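Local coordinates for ribulose bisphosphate carboxylase small chain (Galdieria sulphuraria, PDB 4F0H), which forms, with the large subunit, the Rubisco enzyme that carboxylates ribulose bisphosphate in photosynthetic carbon fixation, probably without supplying catalytic groups itself, at residues E67-A70 against C71-K75. Numbering follows the deposited sequence.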
loop_
_atom_site.group_PDB
_atom_site.type_symbol
_atom_site.label_atom_id
_atom_site.label_comp_id
_atom_site.label_asym_id
_atom_site.label_seq_id
_atom_site.Cartn_x
_atom_site.Cartn_y
_atom_site.Cartn_z
ATOM N N GLU B 67 55.034 -13.518 -21.834
ATOM C CA GLU B 67 54.145 -13.733 -20.704
ATOM C C GLU B 67 53.034 -14.701 -20.990
ATOM O O GLU B 67 52.652 -15.452 -20.120
ATOM C CB GLU B 67 53.521 -12.454 -20.268
ATOM C CG GLU B 67 54.476 -11.472 -19.793
ATOM C CD GLU B 67 55.269 -11.926 -18.568
ATOM O OE1 GLU B 67 54.857 -12.841 -17.776
ATOM O OE2 GLU B 67 56.356 -11.341 -18.404
ATOM N N ILE B 68 52.463 -14.662 -22.185
ATOM C CA ILE B 68 51.395 -15.620 -22.527
ATOM C C ILE B 68 51.924 -17.059 -22.390
ATOM O O ILE B 68 51.275 -17.966 -21.839
ATOM C CB ILE B 68 50.916 -15.426 -23.985
ATOM C CG1 ILE B 68 50.236 -14.053 -24.161
ATOM C CG2 ILE B 68 49.989 -16.576 -24.416
ATOM C CD1 ILE B 68 49.650 -13.882 -25.569
ATOM N N ASN B 69 53.135 -17.254 -22.858
ATOM C CA ASN B 69 53.753 -18.559 -22.828
ATOM C C ASN B 69 54.218 -18.972 -21.452
ATOM O O ASN B 69 54.064 -20.138 -21.051
ATOM C CB ASN B 69 54.819 -18.650 -23.939
ATOM C CG ASN B 69 54.165 -18.988 -25.277
ATOM O OD1 ASN B 69 53.403 -19.909 -25.327
ATOM N ND2 ASN B 69 54.367 -18.186 -26.306
ATOM N N ALA B 70 54.735 -18.001 -20.708
ATOM C CA ALA B 70 54.991 -18.203 -19.300
ATOM C C ALA B 70 53.668 -18.593 -18.562
ATOM O O ALA B 70 53.631 -19.544 -17.742
ATOM C CB ALA B 70 55.612 -16.917 -18.706
ATOM N N CYS B 71 52.562 -17.897 -18.873
ATOM C CA CYS B 71 51.292 -18.274 -18.197
ATOM C C CYS B 71 50.858 -19.719 -18.577
ATOM O O CYS B 71 50.486 -20.521 -17.695
ATOM C CB CYS B 71 50.195 -17.286 -18.471
ATOM S SG CYS B 71 48.748 -17.581 -17.430
ATOM N N ARG B 72 50.912 -20.042 -19.866
ATOM C CA ARG B 72 50.566 -21.396 -20.336
ATOM C C ARG B 72 51.377 -22.470 -19.631
ATOM O O ARG B 72 50.830 -23.526 -19.292
ATOM C CB ARG B 72 50.827 -21.516 -21.825
ATOM C CG ARG B 72 49.730 -20.898 -22.658
ATOM C CD ARG B 72 50.310 -20.507 -23.967
ATOM N NE ARG B 72 49.323 -20.486 -25.035
ATOM C CZ ARG B 72 49.596 -20.091 -26.285
ATOM N NH1 ARG B 72 50.832 -19.753 -26.636
ATOM N NH2 ARG B 72 48.633 -20.064 -27.215
ATOM N N LYS B 73 52.664 -22.216 -19.364
ATOM C CA LYS B 73 53.438 -23.268 -18.730
ATOM C C LYS B 73 53.030 -23.421 -17.281
ATOM O O LYS B 73 52.855 -24.546 -16.798
ATOM C CB LYS B 73 54.962 -23.116 -18.875
ATOM C CG LYS B 73 55.408 -22.622 -20.227
ATOM C CD LYS B 73 54.758 -23.376 -21.450
ATOM C CE LYS B 73 55.004 -22.599 -22.768
ATOM N NZ LYS B 73 53.846 -22.540 -23.724
ATOM N N ALA B 74 52.861 -22.309 -16.579
ATOM C CA ALA B 74 52.569 -22.385 -15.181
ATOM C C ALA B 74 51.144 -22.839 -14.964
ATOM O O ALA B 74 50.879 -23.381 -13.912
ATOM C CB ALA B 74 52.751 -21.055 -14.534
ATOM N N LYS B 75 50.235 -22.566 -15.923
ATOM C CA LYS B 75 48.797 -22.788 -15.716
ATOM C C LYS B 75 48.186 -23.573 -16.877
ATOM O O LYS B 75 47.148 -23.187 -17.415
ATOM C CB LYS B 75 48.062 -21.442 -15.590
ATOM C CG LYS B 75 48.642 -20.463 -14.607
ATOM C CD LYS B 75 48.239 -20.905 -13.248
ATOM C CE LYS B 75 48.925 -20.181 -12.171
ATOM N NZ LYS B 75 48.344 -20.757 -10.933
#
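N69 OD1 takes two hydrogen bonds from the next turn of the same helix: R72 NH1 lies 2.9 Å from N69 OD1, and K73 NZ comes within 3.1 Å of that same N69 oxygen. The donors reach it from opposite faces of the amide plane. R72 NH1 sits well above that plane, off the lone-pair direction, yet N69 OD1 lies nearly in the guanidinium plane, at its edge, and the two flat groups are turned 40° apart. R72 runs extended from CG to NE, lying alongside both N69 and I68, with I68 CG2 over the rim of one guanidinium face, 4.0 Å from R72 NH1. A salt bridge from NH1 to D16 and a hydrogen bond from R72 NH2 to V100 O fix the far end of the arginine. All this belongs to the last turns of helix 61-74, which packs on the four-stranded antiparallel sheet of the small subunit; I68 and C71 face that sheet, meeting I35 on strand 32-38. K73 instead folds back: its chain bends at chi2 (-48°) and again at chi4, which together bring NZ round to N69 OD1 and lay CG, CD and CE over the N69 carbonyl oxygen. Beneath the side chains the i to i+4 backbone hydrogen bonds run on, with R72 N 2.9 Å from I68 O and K75 N still 2.7 Å from C71 O, although K75 itself has left helical phi/psi.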